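Local structure of molybdate-binding protein MolA (Haemophilus influenzae, 3PSH) at residues 54-57 / 58-62; 200-203 / 204-208. The protein binds molybdate and tungstate, but not sulfate or phosphate, in the periplasm and serves the MolBC ABC transporter in low-affinity molybdate import. One frame throughout, in Å; residues are numbered along the deposited sequence.

Contact 1. Residues 54-57 / 58-62; sequences KNYV and RLAPE
The Tyr56 ring, the main flat group here, meets Leu59 and Ala60 obliquely, through CE1 and CE2. Its CE1 lies 4.0 Å from Leu59 CD1, the two side chains crossing at about a right angle, while across the ring CE2 comes to 4.1 Å from Ala60 CB. Tyr56 has CG anti to its own N (chi1 -162°), and this swings the ring back under the turn although its CB sets off away from residues 58-62. Helices 26-34 and 307-319 both pack on this cluster: Val33 touches Tyr56 and Ala60, and Tyr319 touches Tyr56 and Leu59. The phenol oxygen reaches beyond the turn to a hydrogen bond with Asn30 OD1.

Behind the ring, in the loop that joins helix 48-52 to helix 77-82, the chain folds into overlapping turns. Two i to i+3 bonds make them, Arg58 N to Asn55 O at 2.9 Å and Leu59 N to Tyr56 O at 2.8 Å. An i to i+4 bond follows, from Ala60 N to the same Tyr56 O at 3.2 Å, so this one oxygen takes two donors. Pro61 has no N-H to continue the pattern; its ring is laid against Val57 O, with CD 3.3 Å from that oxygen.

A water bridges Asn55 O and Arg58 NE, lying 3.0 Å from NE, and so joins the guanidinium group to the turn. The arginine chain is bent at chi3 (75°), its end leads away from residues 54-57, and NH2 bonds to Ser322 O.

Chemically, then, the turn is two-sided. Its apolar side sets Tyr56 against two helices with its hydroxyl paired, whereas its polar side couples Arg58, directly and through water, to backbone carbonyls, which would suit a positive charge there.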
loop_
_atom_site.group_PDB
_atom_site.type_symbol
_atom_site.label_atom_id
_atom_site.label_comp_id
_atom_site.label_asym_id
_atom_site.label_seq_id
_atom_site.Cartn_x
_atom_site.Cartn_y
_atom_site.Cartn_z
ATOM N N LYS A 54 4.048 2.758 -13.487
ATOM C CA LYS A 54 4.629 3.674 -14.455
ATOM C C LYS A 54 3.881 5.005 -14.538
ATOM O O LYS A 54 4.462 6.023 -15.053
ATOM C CB LYS A 54 4.734 2.981 -15.843
ATOM C CG LYS A 54 3.398 3.079 -16.624
ATOM C CD LYS A 54 3.405 2.183 -17.881
ATOM C CE LYS A 54 2.007 2.109 -18.447
ATOM N NZ LYS A 54 1.540 3.502 -18.865
ATOM N N ASN A 55 2.611 5.108 -14.105
ATOM C CA ASN A 55 1.895 6.365 -14.262
ATOM C C ASN A 55 1.981 7.258 -13.005
ATOM O O ASN A 55 1.436 8.383 -13.019
ATOM C CB ASN A 55 0.429 6.148 -14.632
ATOM C CG ASN A 55 0.299 5.351 -15.947
ATOM O OD1 ASN A 55 0.921 5.725 -16.942
ATOM N ND2 ASN A 55 -0.525 4.307 -15.957
ATOM N N TYR A 56 2.645 6.724 -11.962
ATOM C CA TYR A 56 2.741 7.519 -10.706
ATOM C C TYR A 56 3.328 8.919 -10.946
ATOM O O TYR A 56 2.937 9.909 -10.324
ATOM C CB TYR A 56 3.584 6.824 -9.629
ATOM C CG TYR A 56 3.247 7.467 -8.303
ATOM C CD1 TYR A 56 2.081 7.018 -7.622
ATOM C CD2 TYR A 56 4.081 8.396 -7.685
ATOM C CE1 TYR A 56 1.640 7.557 -6.381
ATOM C CE2 TYR A 56 3.693 8.957 -6.502
ATOM C CZ TYR A 56 2.492 8.540 -5.805
ATOM O OH TYR A 56 2.250 9.125 -4.598
ATOM N N VAL A 57 4.274 8.985 -11.884
ATOM C CA VAL A 57 5.058 10.205 -12.168
ATOM C C VAL A 57 4.044 11.269 -12.665
ATOM O O VAL A 57 4.276 12.496 -12.527
ATOM C CB VAL A 57 6.183 9.850 -13.211
ATOM C CG1 VAL A 57 5.529 9.619 -14.591
ATOM C CG2 VAL A 57 7.312 10.930 -13.270
ATOM N N ARG A 58 2.882 10.862 -13.155
ATOM C CA ARG A 58 1.905 11.843 -13.520
ATOM C C ARG A 58 1.421 12.701 -12.328
ATOM O O ARG A 58 1.035 13.897 -12.486
ATOM C CB ARG A 58 0.687 11.246 -14.228
ATOM C CG ARG A 58 -0.265 12.354 -14.739
ATOM C CD ARG A 58 -1.500 11.769 -15.426
ATOM N NE ARG A 58 -2.392 11.252 -14.379
ATOM C CZ ARG A 58 -3.302 12.033 -13.781
ATOM N NH1 ARG A 58 -3.408 13.324 -14.081
ATOM N NH2 ARG A 58 -4.056 11.561 -12.836
ATOM N N LEU A 59 1.318 12.083 -11.158
ATOM C CA LEU A 59 0.755 12.689 -9.957
ATOM C C LEU A 59 1.887 13.444 -9.222
ATOM O O LEU A 59 1.637 14.367 -8.432
ATOM C CB LEU A 59 0.256 11.577 -9.013
ATOM C CG LEU A 59 -0.846 10.630 -9.648
ATOM C CD1 LEU A 59 -1.087 9.334 -8.716
ATOM C CD2 LEU A 59 -2.159 11.302 -9.989
ATOM N N ALA A 60 3.113 13.014 -9.435
ATOM C CA ALA A 60 4.256 13.658 -8.780
ATOM C C ALA A 60 5.433 13.829 -9.771
ATOM O O ALA A 60 6.396 13.031 -9.679
ATOM C CB ALA A 60 4.608 12.861 -7.514
ATOM N N PRO A 61 5.287 14.784 -10.765
ATOM C CA PRO A 61 6.363 14.823 -11.808
ATOM C C PRO A 61 7.700 15.135 -11.229
ATOM O O PRO A 61 8.737 14.855 -11.836
ATOM C CB PRO A 61 5.970 16.019 -12.691
ATOM C CG PRO A 61 4.646 16.442 -12.323
ATOM C CD PRO A 61 4.091 15.510 -11.249
ATOM N N GLU A 62 7.688 15.783 -10.067
ATOM C CA GLU A 62 8.972 16.136 -9.403
ATOM C C GLU A 62 9.819 14.906 -8.994
ATOM O O GLU A 62 11.048 15.016 -8.753
ATOM C CB GLU A 62 8.733 17.147 -8.235
ATOM C CG GLU A 62 7.912 16.573 -7.062
ATOM C CD GLU A 62 6.335 16.540 -7.253
ATOM O OE1 GLU A 62 5.846 16.663 -8.406
ATOM O OE2 GLU A 62 5.614 16.358 -6.227
HETATM O O HOH W 1 -1.420 8.738 -13.006
#

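Contact 2. Residues 200-203 / 204-208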
loop_
_atom_site.group_PDB
_atom_site.type_symbol
_atom_site.label_atom_id
_atom_site.label_comp_id
_atom_site.label_asym_id
_atom_site.label_seq_id
_atom_site.Cartn_x
_atom_site.Cartn_y
_atom_site.Cartn_z
ATOM N N LYS A 200 -1.582 -9.579 5.545
ATOM C CA LYS A 200 -1.360 -8.473 4.616
ATOM C C LYS A 200 -2.660 -7.681 4.410
ATOM O O LYS A 200 -3.752 -8.291 4.395
ATOM C CB LYS A 200 -0.920 -9.084 3.268
ATOM C CG LYS A 200 0.454 -9.745 3.296
ATOM C CD LYS A 200 1.593 -8.664 3.385
ATOM C CE LYS A 200 2.793 -9.224 4.091
ATOM N NZ LYS A 200 3.811 -8.043 4.177
ATOM N N TYR A 201 -2.546 -6.422 4.014
ATOM C CA TYR A 201 -3.758 -5.560 3.704
ATOM C C TYR A 201 -4.677 -6.138 2.530
ATOM O O TYR A 201 -5.917 -5.999 2.533
ATOM C CB TYR A 201 -3.376 -4.089 3.402
ATOM C CG TYR A 201 -4.594 -3.298 2.989
ATOM C CD1 TYR A 201 -5.649 -3.099 3.897
ATOM C CD2 TYR A 201 -4.715 -2.885 1.633
ATOM C CE1 TYR A 201 -6.829 -2.484 3.462
ATOM C CE2 TYR A 201 -5.826 -2.273 1.164
ATOM C CZ TYR A 201 -6.881 -2.034 2.083
ATOM O OH TYR A 201 -8.067 -1.476 1.698
ATOM N N THR A 202 -4.005 -6.799 1.577
ATOM C CA THR A 202 -4.709 -7.453 0.433
ATOM C C THR A 202 -6.009 -8.154 0.926
ATOM O O THR A 202 -7.129 -7.845 0.435
ATOM C CB THR A 202 -3.780 -8.445 -0.261
ATOM O OG1 THR A 202 -2.489 -7.817 -0.577
ATOM C CG2 THR A 202 -4.448 -8.963 -1.553
ATOM N N GLY A 203 -5.875 -9.066 1.904
ATOM C CA GLY A 203 -7.073 -9.902 2.300
ATOM C C GLY A 203 -8.095 -9.008 3.030
ATOM O O GLY A 203 -9.283 -9.323 3.073
ATOM N N LEU A 204 -7.638 -7.916 3.705
ATOM C CA LEU A 204 -8.514 -6.976 4.420
ATOM C C LEU A 204 -9.332 -6.203 3.426
ATOM O O LEU A 204 -10.538 -5.975 3.599
ATOM C CB LEU A 204 -7.750 -5.999 5.336
ATOM C CG LEU A 204 -7.280 -6.757 6.642
ATOM C CD1 LEU A 204 -6.203 -5.973 7.264
ATOM C CD2 LEU A 204 -8.456 -6.806 7.585
ATOM N N MET A 205 -8.686 -5.787 2.334
ATOM C CA MET A 205 -9.471 -5.037 1.301
ATOM C C MET A 205 -10.570 -5.929 0.739
ATOM O O MET A 205 -11.702 -5.477 0.638
ATOM C CB MET A 205 -8.604 -4.558 0.137
ATOM C CG MET A 205 -9.393 -3.762 -0.941
ATOM S SD MET A 205 -8.135 -3.274 -2.256
ATOM C CE MET A 205 -7.894 -4.812 -3.110
ATOM N N MET A 206 -10.213 -7.193 0.539
ATOM C CA MET A 206 -11.195 -8.171 0.035
ATOM C C MET A 206 -12.293 -8.355 1.105
ATOM O O MET A 206 -13.513 -8.190 0.797
ATOM C CB MET A 206 -10.490 -9.467 -0.237
ATOM C CG MET A 206 -9.550 -9.276 -1.448
ATOM S SD MET A 206 -8.796 -10.840 -1.804
ATOM C CE MET A 206 -7.685 -10.525 -3.246
ATOM N N GLU A 207 -11.940 -8.470 2.374
ATOM C CA GLU A 207 -13.019 -8.712 3.397
ATOM C C GLU A 207 -14.001 -7.571 3.493
ATOM O O GLU A 207 -15.251 -7.756 3.609
ATOM C CB GLU A 207 -12.369 -8.905 4.771
ATOM C CG GLU A 207 -11.745 -10.265 4.885
ATOM C CD GLU A 207 -10.901 -10.406 6.207
ATOM O OE1 GLU A 207 -10.994 -9.454 7.037
ATOM O OE2 GLU A 207 -10.291 -11.455 6.374
ATOM N N HIS A 208 -13.497 -6.340 3.451
ATOM C CA HIS A 208 -14.345 -5.161 3.615
ATOM C C HIS A 208 -15.300 -4.954 2.421
ATOM O O HIS A 208 -16.291 -4.283 2.532
ATOM C CB HIS A 208 -13.491 -3.927 3.827
ATOM C CG HIS A 208 -12.912 -3.859 5.212
ATOM N ND1 HIS A 208 -13.582 -3.301 6.297
ATOM C CD2 HIS A 208 -11.691 -4.253 5.672
ATOM C CE1 HIS A 208 -12.801 -3.387 7.381
ATOM N NE2 HIS A 208 -11.668 -3.984 7.033
#
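Tyr201 and Met205, one turn apart in helix 201-208 of this periplasmic binding protein, make a Met-aromatic contact, with Met205 SD 5.4 Å from the centroid of the Tyr201 ring and obliquely placed. The closer packing lies nearer the backbone: Met205 CB sits 3.6 Å from Tyr201 CZ, and the backbone N of Met205 stands over one face of the ring, offset toward its rim. Tyr201 CD1 also touches Leu204 CB, at 3.9 Å. With CG anti to the backbone N (chi1 175°), the tyrosine carries its ring forward along the helix, alongside Leu204 and Met205, and its hydroxyl is hydrogen-bonded to Glu290 of helix 283-297. Beneath this packing Tyr201 O accepts a weak bond from Leu204 N and a straighter one from Met205 N, 2.8 Å away.

Thr202 and Met206 meet in ordinary contact, CG2 of the threonine 4.0 Å from CE of the methionine. These side chains lie side by side, pointing the same way, and pack on Met188 of strand 184-188. Thr202 OG1 turns to Ala277 O, in the chain just before the molybdate-pocket residues Trp278 to Tyr280; Tyr201 adds a backbone bond to Gly279.

Glu207 and His208, both partly exposed, mark the looser side. His208 is tied outward to Asp133 through NE2, while the Glu207 side chain touches Glu132 of helix 132-151. Glu207 meets the first turn at a single oxygen: its N bonds to Gly203 O at 2.9 Å, and its CG passes 3.2 Å from that same Gly203 O.

In the fold
Contacts 1 and 2 lie on opposite sides of the chain's centre, their own centres 26 Å apart and their nearest atoms about 14 Å apart, so they do not touch. Bound molybdate lies about 11 Å from the Tyr56 side chain of contact 1 and about 6 Å from that of Lys200 in contact 2. Contact 1 backs onto helix 26-34, whose first residues, His26 and Gln27, bind the anion; the Tyr56 side chain is about 8 Å from those of His26 and Arg243. Contact 2 adjoins another part of the pocket, with the Thr202 side chain about 3 Å from that of Tyr196. Neither contact itself supplies a residue that binds the anion.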